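Hydrolase (Burkholderia cenocepacia, PDB 4QKU) probably hydrolyses fumarylacetoacetate to fumarate and acetoacetate, the last step of phenylalanine and tyrosine breakdown, as a metal-dependent member of the FAH family. Local coordinates at residues G57-D62 with V131-A136; V76-G81 with R102-Q107; V297-Q302 with L310-K315; D319-V324 with R339-H344. All coordinates share one frame; numbering follows the deposited sequence.

Contact 1: G57-D62 with V131-A136; sequences GVALGD and VAQRDA
Gln133 meets the turn at Gly61 and Asp62 because its CG stands anti to its own carbonyl carbon (chi1 -72°) and the chain beyond runs out extended, which carries the amide alongside the Asp62 carbonyl to Gly61 O. On the way Gln133 CB and CG both pass Asp62 O, with CG at 3.5 Å. At the end, Gln133 NE2 comes to 2.9 Å from Gly61 O, but the N-H points poorly and this bond is weak; the stronger partner of NE2 is the carbonyl oxygen of Gln63, one residue beyond Asp62. Gln133 NE2 also lies 4.1 Å from Ala59 CB. The straight bond of the contact belongs to the backbone: Gln133 N donates to Asp62 O at 3.0 Å with an N-H...O angle of 170°. Asp62 O has a second donor in a water at 2.8 Å, which in turn accepts from Arg134 N at 2.7 Å, tying the 3-10 segment 133-134 to the turn. Gly61 has a positive phi (55°), a value that favours glycine, in the turn. The turn joins strand 55-60 to strand 63-66, which lies between 55-60 and 130-132 in the antiparallel sheet of the N-terminal region; Gln133 leaves the edge strand 130-132 and reaches round the end of strand 63-66, before the chain enters strand 137-139, the opposite outermost strand of the sheet, next to 44-49.

Contact 2: V76-G81 with R102-Q107; sequences VTLPAG and RSVRVQ
Gln107 pairs with the backbone of Thr77 through both ends of its side-chain amide. Thr77 N donates to Gln107 OE1 at 2.9 Å, and Gln107 NE2 donates back to Thr77 O at 3.0 Å, with an N-H...O angle of 170°. Thr77 O sits in the plane of the Gln107 amide, and NE2 lies in the carbonyl plane of Thr77, so this half of the pair is nearly flat; Thr77 N is tilted by 19° from the carbonyl plane of Gln107. Gln107 OE1 takes a second, longer bond from Thr77 OG1 at 3.3 Å. The threonine hydroxyl can reach it because chi1 of 48° sets OG1 between the backbone N and the carbonyl carbon.

Gln107 projects from helix 98-111 with CG anti to its carbonyl carbon and the chain extended beyond, crossing the Thr77 side chain at about a right angle. Gln107 NE2 also donates to Ser103 O at 3.2 Å, one turn back, meeting that carbonyl from above its plane. The amide is thus held from both sides of the interface and its rotation is fixed. Next to the amide the contact turns apolar: Leu78 CD2 packs 3.6 Å from Val104 CG2, and Val76 CG2 sits more loosely, 4.4 Å from Val104 CG1. Val76 CG2 also borders Gln107 OE1 (3.8 Å). Phe93 of helix 91-95 touches both Leu78 and Val104, while Val76 also rests on helix 67-72. A side-chain amide pairing with the N-H and C=O of one residue mimics a beta-bridge partner; here it fastens an irregular loop to a helix of the N-terminal region.

Contact 3: V297-Q302 with L310-K315; sequences VAQPEQ and LRHAGK
The two ends of the long surface connection between strands 296-297 and 317-327, in the C-terminal FAH region, come together here, with Gln299 reaching across from one to the other. The two segments form no helix or strand pair with each other, and the hydrogen bond between them comes from a side chain. Gln299 has CG between its backbone N and carbonyl carbon (chi1 58°), and the chain bends at chi2; this folds the amide over towards residues 312-315.

Gln299 NE2 donates to Gly314 O at 3.2 Å, with a bent N-H...O angle of 138° and the oxygen tilted from the amide plane. The other end of the amide is used as well, for Gln299 OE1 accepts from the backbone N of His316, just past the segment, and lies 3.5 Å from Lys315 CA. The amide therefore spans the chain on both sides of Lys315, which fixes its rotation. His312 approaches Gln299 from the opposite direction, its ring plane turned 73° from the amide plane, and His312 CE1 comes to 3.2 Å from Gln299 NE2 without a bond. The ring is held by Thr348, whose OG1 is hydrogen-bonded to His312 NE2, and by stacking on His316.

Leu310 packs against Gln202 of the second subunit, so the connection also touches the partner chain. At the strand end, the aliphatic base of Lys315 lies over the backbone where strand 296-297 finishes, with Lys315 CB 3.5 Å from Val297 O.

Contact 4: D319-V324 with R339-H344; sequences DIALEV and RTNFRH
Leu322 and Thr340 pair their backbones in the antiparallel hairpin of strands 317-327 and 335-341, part of the C-terminal FAH region. Leu322 N donates to Thr340 O at 2.8 Å and Thr340 N to Leu322 O at 2.9 Å; beyond this hydrogen-bonded pair, Phe342 N donates to Ile320 O at 2.9 Å as strand 335-341 ends.

Apolar contacts gather on the face of Leu322 and Thr340. Ile320 and Phe342 lie side by side, CB to CB at 3.8 Å, and Leu322 CD1 reaches towards Phe342 CB. Leu223 and Met251, of strands 219-229 and 248-259, cover this face.

Charged groups lie on the face of Ala321, Glu323 and Arg339, and at Asp319 and Arg343 where strand 335-341 ends. The Glu323 and Arg339 side chains lie side by side, their charges beyond salt-bridge distance, and Ser336 OG bonds to both. Asp319 OD2 and Arg343 NH1 make a long salt bridge at 3.9 Å, with the oxygen well out of the guanidinium plane.

The Asn341 amide joins the start of 319-324 to the end of its own strand. Asn341 CG, anti to the backbone N (chi1 -167°), turns the amide to Asp319, and Asn341 ND2 donates to Asp319 OD1 (2.9 Å). Ile320 N makes a weak bond to Asn341 OD1 (3.2 Å), and Asn341 OD1 closes an Asx turn, accepting on a lone pair from Arg343 N (2.8 Å).

How the contacts relate
Contact 2 falls between the two segments of contact 1 in the N-terminal sequence; their centres lie about 20 Å apart and their nearest atoms about 6 Å. Contacts 3 and 4 follow in the C-terminal region and touch directly: Pro300 CD packs 3.6 Å from Arg343 O. Contacts 1 and 3 sit on opposite sides of the chain's centre, about 36 Å between centres. Contact 4 comes nearest the predicted active site, the Phe342 side chain about 7 Å from that of Glu224, a predicted calcium ligand, and the Thr340 side chain about 8 Å from that of Thr373, a predicted substrate-binding residue; a sodium ion is bound at Asp256, Trp257, Lys276, Ala279 and Thr280.

Contact 1: G57-D62 with V131-A136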
# COMPACT_ATOMS: atom_id res chain seq x y z
N GLY B 57 -3.66 24.80 3.28
CA GLY B 57 -3.32 25.89 4.21
C GLY B 57 -1.93 25.78 4.80
O GLY B 57 -1.26 24.75 4.67
N VAL B 58 -1.47 26.87 5.41
CA VAL B 58 -0.14 26.94 6.07
C VAL B 58 -0.34 27.55 7.46
O VAL B 58 -1.02 28.57 7.62
CB VAL B 58 0.84 27.77 5.26
CG1 VAL B 58 2.10 28.10 6.07
CG2 VAL B 58 1.23 27.06 3.98
N ALA B 59 0.21 26.87 8.47
CA ALA B 59 0.07 27.29 9.84
C ALA B 59 1.02 28.42 10.12
O ALA B 59 2.17 28.39 9.67
CB ALA B 59 0.39 26.13 10.78
N LEU B 60 0.55 29.41 10.86
CA LEU B 60 1.39 30.50 11.32
C LEU B 60 0.75 31.03 12.60
O LEU B 60 -0.41 31.45 12.60
CB LEU B 60 1.46 31.59 10.24
CG LEU B 60 2.44 32.73 10.49
CD1 LEU B 60 3.86 32.23 10.71
CD2 LEU B 60 2.43 33.72 9.34
N GLY B 61 1.52 31.03 13.69
CA GLY B 61 0.98 31.40 15.00
C GLY B 61 -0.22 30.50 15.28
O GLY B 61 -0.15 29.29 15.10
N ASP B 62 -1.32 31.11 15.70
CA ASP B 62 -2.54 30.37 16.01
C ASP B 62 -3.53 30.42 14.84
O ASP B 62 -4.70 30.12 15.01
CB ASP B 62 -3.18 30.90 17.32
CG ASP B 62 -3.75 32.33 17.18
OD1 ASP B 62 -3.72 32.92 16.08
OD2 ASP B 62 -4.25 32.87 18.20
N VAL B 131 -7.61 32.11 8.88
CA VAL B 131 -8.60 31.37 9.61
C VAL B 131 -7.95 30.88 10.89
O VAL B 131 -6.87 30.30 10.85
CB VAL B 131 -9.08 30.18 8.78
CG1 VAL B 131 -9.98 29.27 9.61
CG2 VAL B 131 -9.82 30.67 7.53
N ALA B 132 -8.59 31.12 12.02
CA ALA B 132 -8.04 30.67 13.29
C ALA B 132 -8.05 29.14 13.32
O ALA B 132 -9.02 28.51 12.87
CB ALA B 132 -8.82 31.26 14.47
N GLN B 133 -6.97 28.56 13.83
CA GLN B 133 -6.87 27.11 13.98
C GLN B 133 -8.01 26.59 14.82
O GLN B 133 -8.55 25.54 14.54
CB GLN B 133 -5.51 26.73 14.57
CG GLN B 133 -4.37 26.90 13.57
CD GLN B 133 -2.99 26.69 14.18
OE1 GLN B 133 -2.79 25.76 14.97
NE2 GLN B 133 -2.03 27.53 13.81
N ARG B 134 -8.38 27.37 15.84
CA ARG B 134 -9.52 27.09 16.72
C ARG B 134 -10.84 26.89 15.93
O ARG B 134 -11.69 26.14 16.37
CB ARG B 134 -9.64 28.20 17.79
N ASP B 135 -11.01 27.54 14.78
CA ASP B 135 -12.23 27.37 13.96
C ASP B 135 -12.06 26.49 12.72
O ASP B 135 -12.84 26.58 11.78
CB ASP B 135 -12.71 28.72 13.44
CG ASP B 135 -12.87 29.74 14.53
OD1 ASP B 135 -13.29 29.38 15.64
OD2 ASP B 135 -12.59 30.92 14.23
N ALA B 136 -11.04 25.66 12.69
CA ALA B 136 -10.75 24.89 11.50
C ALA B 136 -10.72 23.43 11.87
O ALA B 136 -10.53 23.08 13.04
CB ALA B 136 -9.41 25.30 10.89
O HOH W 1 -6.68 29.23 16.85

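Contact 2: V76-G81 with R102-Q107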
# COMPACT_ATOMS: atom_id res chain seq x y z
N VAL B 76 -0.14 35.48 -3.74
CA VAL B 76 0.80 34.38 -3.89
C VAL B 76 0.59 33.82 -5.28
O VAL B 76 -0.55 33.66 -5.72
CB VAL B 76 0.63 33.28 -2.81
CG1 VAL B 76 -0.68 32.53 -2.98
CG2 VAL B 76 1.79 32.30 -2.85
N THR B 77 1.67 33.56 -5.99
CA THR B 77 1.56 33.11 -7.36
C THR B 77 2.35 31.83 -7.55
O THR B 77 3.36 31.62 -6.91
CB THR B 77 2.00 34.19 -8.37
OG1 THR B 77 3.25 34.75 -7.97
CG2 THR B 77 0.97 35.33 -8.45
N LEU B 78 1.84 30.98 -8.44
CA LEU B 78 2.42 29.69 -8.73
C LEU B 78 2.68 29.60 -10.24
O LEU B 78 2.23 30.46 -10.99
CB LEU B 78 1.45 28.61 -8.30
CG LEU B 78 1.58 28.28 -6.82
CD1 LEU B 78 0.29 27.68 -6.25
CD2 LEU B 78 2.74 27.32 -6.64
N PRO B 79 3.42 28.56 -10.68
CA PRO B 79 3.53 28.30 -12.11
C PRO B 79 2.17 28.34 -12.77
O PRO B 79 1.19 27.85 -12.20
CB PRO B 79 4.08 26.87 -12.17
CG PRO B 79 4.84 26.68 -10.90
CD PRO B 79 4.17 27.56 -9.87
N ALA B 80 2.08 28.95 -13.95
CA ALA B 80 0.85 28.85 -14.73
C ALA B 80 0.50 27.36 -14.90
O ALA B 80 1.39 26.55 -15.14
CB ALA B 80 1.02 29.52 -16.08
N GLY B 81 -0.77 27.02 -14.77
CA GLY B 81 -1.20 25.65 -15.02
C GLY B 81 -2.53 25.34 -14.39
O GLY B 81 -3.34 26.24 -14.17
N ARG B 102 9.59 26.17 -2.69
CA ARG B 102 10.40 27.27 -2.23
C ARG B 102 9.80 28.59 -2.64
O ARG B 102 9.67 29.47 -1.79
CB ARG B 102 11.81 27.12 -2.75
CG ARG B 102 12.55 26.09 -1.93
CD ARG B 102 13.85 25.64 -2.58
NE ARG B 102 14.45 24.60 -1.75
CZ ARG B 102 15.68 24.12 -1.91
NH1 ARG B 102 16.44 24.58 -2.88
NH2 ARG B 102 16.14 23.19 -1.06
N SER B 103 9.39 28.72 -3.90
CA SER B 103 8.77 29.96 -4.32
C SER B 103 7.61 30.34 -3.39
O SER B 103 7.54 31.47 -2.91
CB SER B 103 8.27 29.88 -5.75
OG SER B 103 7.48 31.01 -6.03
N VAL B 104 6.73 29.39 -3.09
CA VAL B 104 5.62 29.70 -2.20
C VAL B 104 6.13 30.06 -0.81
O VAL B 104 5.67 31.03 -0.24
CB VAL B 104 4.62 28.54 -2.11
CG1 VAL B 104 3.63 28.74 -0.96
CG2 VAL B 104 3.88 28.40 -3.43
N ARG B 105 7.07 29.29 -0.29
CA ARG B 105 7.63 29.58 1.02
C ARG B 105 8.21 30.99 1.09
O ARG B 105 8.00 31.70 2.07
CB ARG B 105 8.70 28.55 1.40
CG ARG B 105 9.50 28.91 2.65
CD ARG B 105 10.50 27.81 3.00
NE ARG B 105 11.16 28.11 4.24
CZ ARG B 105 10.74 27.75 5.45
NH1 ARG B 105 9.66 27.03 5.62
NH2 ARG B 105 11.43 28.15 6.53
N VAL B 106 8.93 31.39 0.06
CA VAL B 106 9.54 32.71 0.00
C VAL B 106 8.49 33.82 -0.04
O VAL B 106 8.66 34.87 0.58
CB VAL B 106 10.49 32.86 -1.23
CG1 VAL B 106 10.82 34.33 -1.52
CG2 VAL B 106 11.78 32.08 -1.02
N GLN B 107 7.41 33.61 -0.78
CA GLN B 107 6.38 34.63 -0.87
C GLN B 107 5.66 34.80 0.47
O GLN B 107 5.35 35.92 0.90
CB GLN B 107 5.40 34.30 -1.98
CG GLN B 107 6.01 34.41 -3.36
CD GLN B 107 5.09 33.85 -4.42
OE1 GLN B 107 4.12 34.51 -4.82
NE2 GLN B 107 5.37 32.64 -4.89

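Contact 3: V297-Q302 with L310-K315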
# COMPACT_ATOMS: atom_id res chain seq x y z
N VAL B 297 21.94 17.56 11.50
CA VAL B 297 23.11 17.19 12.31
C VAL B 297 23.74 15.90 11.83
O VAL B 297 23.18 15.20 11.00
CB VAL B 297 22.79 17.06 13.83
CG1 VAL B 297 22.41 18.41 14.44
CG2 VAL B 297 21.69 16.02 14.07
N ALA B 298 24.91 15.59 12.38
CA ALA B 298 25.65 14.38 12.02
C ALA B 298 24.90 13.14 12.50
O ALA B 298 24.59 13.01 13.67
CB ALA B 298 27.05 14.40 12.61
N GLN B 299 24.61 12.23 11.57
CA GLN B 299 24.00 10.94 11.92
C GLN B 299 25.00 10.08 12.69
O GLN B 299 26.18 10.39 12.72
CB GLN B 299 23.56 10.19 10.67
CG GLN B 299 24.67 9.90 9.67
CD GLN B 299 24.87 11.03 8.68
OE1 GLN B 299 24.49 12.17 8.93
NE2 GLN B 299 25.47 10.70 7.53
N PRO B 300 24.51 9.02 13.36
CA PRO B 300 25.44 8.17 14.12
C PRO B 300 26.43 7.49 13.20
O PRO B 300 26.13 7.30 12.01
CB PRO B 300 24.53 7.13 14.77
CG PRO B 300 23.18 7.74 14.80
CD PRO B 300 23.10 8.71 13.66
N GLU B 301 27.57 7.11 13.76
CA GLU B 301 28.57 6.35 13.02
C GLU B 301 27.92 5.00 12.71
O GLU B 301 27.15 4.48 13.52
CB GLU B 301 29.86 6.19 13.83
N GLN B 302 28.19 4.45 11.52
CA GLN B 302 27.66 3.13 11.16
C GLN B 302 28.80 2.15 11.13
O GLN B 302 29.86 2.43 10.56
CB GLN B 302 26.96 3.16 9.80
CG GLN B 302 25.77 4.10 9.77
CD GLN B 302 25.00 3.98 8.48
OE1 GLN B 302 25.54 4.22 7.42
NE2 GLN B 302 23.71 3.59 8.56
N LEU B 310 24.45 2.58 -0.26
CA LEU B 310 23.85 3.19 0.91
C LEU B 310 24.65 4.31 1.55
O LEU B 310 24.20 4.89 2.53
CB LEU B 310 23.53 2.10 1.95
CG LEU B 310 22.47 1.03 1.54
CD1 LEU B 310 22.46 -0.20 2.44
CD2 LEU B 310 21.10 1.67 1.51
N ARG B 311 25.86 4.60 1.04
CA ARG B 311 26.71 5.61 1.68
C ARG B 311 26.33 7.01 1.25
O ARG B 311 25.91 7.20 0.12
CB ARG B 311 28.18 5.40 1.33
CG ARG B 311 28.75 4.14 1.92
CD ARG B 311 30.07 3.78 1.26
NE ARG B 311 30.43 2.40 1.54
CZ ARG B 311 31.52 1.80 1.09
NH1 ARG B 311 32.37 2.45 0.32
NH2 ARG B 311 31.78 0.56 1.43
N HIS B 312 26.45 7.97 2.17
CA HIS B 312 26.37 9.39 1.81
C HIS B 312 27.28 10.27 2.66
O HIS B 312 27.45 10.03 3.86
CB HIS B 312 24.93 9.94 1.84
CG HIS B 312 24.18 9.66 3.11
ND1 HIS B 312 24.80 9.40 4.32
CD2 HIS B 312 22.85 9.62 3.36
CE1 HIS B 312 23.88 9.20 5.24
NE2 HIS B 312 22.69 9.32 4.69
N ALA B 313 27.86 11.28 2.02
CA ALA B 313 28.68 12.30 2.67
C ALA B 313 27.77 13.32 3.34
O ALA B 313 26.66 13.60 2.88
CB ALA B 313 29.50 13.04 1.64
N GLY B 314 28.26 13.89 4.43
CA GLY B 314 27.59 15.01 5.06
C GLY B 314 26.63 14.61 6.15
O GLY B 314 26.66 13.49 6.65
N LYS B 315 25.78 15.55 6.52
CA LYS B 315 24.92 15.43 7.66
C LYS B 315 23.53 15.16 7.15
O LYS B 315 22.98 15.95 6.37
CB LYS B 315 24.98 16.73 8.46
CG LYS B 315 26.40 17.07 8.89
CD LYS B 315 26.49 18.41 9.61
CE LYS B 315 27.89 18.61 10.16
NZ LYS B 315 27.92 19.75 11.13

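Contact 4: D319-V324 with R339-H344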
# COMPACT_ATOMS: atom_id res chain seq x y z
N ASP B 319 17.67 17.01 14.31
CA ASP B 319 17.60 17.19 15.75
C ASP B 319 16.16 17.53 16.13
O ASP B 319 15.77 18.70 16.18
CB ASP B 319 18.56 18.30 16.13
CG ASP B 319 18.68 18.53 17.63
OD1 ASP B 319 18.02 17.87 18.43
OD2 ASP B 319 19.47 19.42 17.99
N ILE B 320 15.35 16.51 16.35
CA ILE B 320 13.93 16.73 16.62
C ILE B 320 13.66 16.08 17.96
O ILE B 320 13.70 14.85 18.07
CB ILE B 320 13.03 16.08 15.57
CG1 ILE B 320 13.35 16.62 14.17
CG2 ILE B 320 11.57 16.37 15.89
CD1 ILE B 320 12.65 15.89 13.04
N ALA B 321 13.44 16.92 18.97
CA ALA B 321 13.01 16.43 20.29
C ALA B 321 11.60 15.84 20.15
O ALA B 321 10.76 16.40 19.43
CB ALA B 321 13.01 17.56 21.29
N LEU B 322 11.38 14.69 20.77
CA LEU B 322 10.11 13.98 20.64
C LEU B 322 9.61 13.62 22.01
O LEU B 322 10.40 13.28 22.89
CB LEU B 322 10.28 12.69 19.82
CG LEU B 322 10.68 12.89 18.37
CD1 LEU B 322 11.20 11.61 17.76
CD2 LEU B 322 9.50 13.44 17.59
N GLU B 323 8.30 13.66 22.18
CA GLU B 323 7.69 13.28 23.44
C GLU B 323 6.36 12.58 23.21
O GLU B 323 5.61 12.88 22.28
CB GLU B 323 7.47 14.52 24.31
CG GLU B 323 6.87 14.22 25.67
CD GLU B 323 6.92 15.40 26.63
OE1 GLU B 323 6.89 16.56 26.17
OE2 GLU B 323 7.02 15.16 27.87
N VAL B 324 6.09 11.61 24.07
CA VAL B 324 4.78 10.95 24.11
C VAL B 324 4.12 11.19 25.45
O VAL B 324 4.76 11.05 26.50
CB VAL B 324 4.90 9.43 23.88
CG1 VAL B 324 3.52 8.80 23.84
CG2 VAL B 324 5.67 9.13 22.60
N ARG B 339 10.63 10.54 26.30
CA ARG B 339 11.32 11.68 25.74
C ARG B 339 12.49 11.13 24.96
O ARG B 339 13.32 10.39 25.50
CB ARG B 339 11.81 12.62 26.85
CG ARG B 339 10.80 13.67 27.28
CD ARG B 339 10.73 13.86 28.81
NE ARG B 339 9.96 12.79 29.48
CZ ARG B 339 10.37 11.99 30.48
NH1 ARG B 339 11.59 12.07 30.99
NH2 ARG B 339 9.53 11.08 30.96
N THR B 340 12.59 11.48 23.70
CA THR B 340 13.72 11.01 22.93
C THR B 340 14.01 12.02 21.82
O THR B 340 13.49 13.15 21.84
CB THR B 340 13.49 9.54 22.44
OG1 THR B 340 14.71 9.00 21.94
CG2 THR B 340 12.40 9.46 21.36
N ASN B 341 14.85 11.63 20.86
CA ASN B 341 15.18 12.51 19.76
C ASN B 341 15.37 11.72 18.46
O ASN B 341 15.90 10.60 18.48
CB ASN B 341 16.45 13.31 20.10
CG ASN B 341 16.68 14.49 19.15
OD1 ASN B 341 16.96 14.31 17.97
ND2 ASN B 341 16.59 15.69 19.67
N PHE B 342 14.98 12.34 17.35
CA PHE B 342 15.12 11.75 16.02
C PHE B 342 16.56 11.52 15.56
O PHE B 342 16.81 10.62 14.76
CB PHE B 342 14.42 12.64 14.98
CG PHE B 342 14.30 12.02 13.61
CD1 PHE B 342 13.65 10.80 13.43
CD2 PHE B 342 14.82 12.66 12.49
CE1 PHE B 342 13.54 10.22 12.18
CE2 PHE B 342 14.68 12.08 11.23
CZ PHE B 342 14.03 10.87 11.08
N ARG B 343 17.49 12.35 16.02
CA ARG B 343 18.87 12.34 15.57
C ARG B 343 19.60 11.02 15.79
O ARG B 343 20.61 10.78 15.15
CB ARG B 343 19.65 13.45 16.28
CG ARG B 343 19.92 13.18 17.77
CD ARG B 343 20.64 14.34 18.44
NE ARG B 343 21.91 14.63 17.77
CZ ARG B 343 22.61 15.76 17.88
NH1 ARG B 343 22.19 16.77 18.64
NH2 ARG B 343 23.76 15.90 17.21
N HIS B 344 19.10 10.16 16.67
CA HIS B 344 19.74 8.87 17.01
C HIS B 344 19.41 7.70 16.05
O HIS B 344 19.87 6.60 16.26
CB HIS B 344 19.38 8.48 18.45
CG HIS B 344 19.83 9.48 19.46
ND1 HIS B 344 21.08 10.07 19.42
CD2 HIS B 344 19.18 10.05 20.52
CE1 HIS B 344 21.19 10.95 20.41
NE2 HIS B 344 20.05 10.95 21.08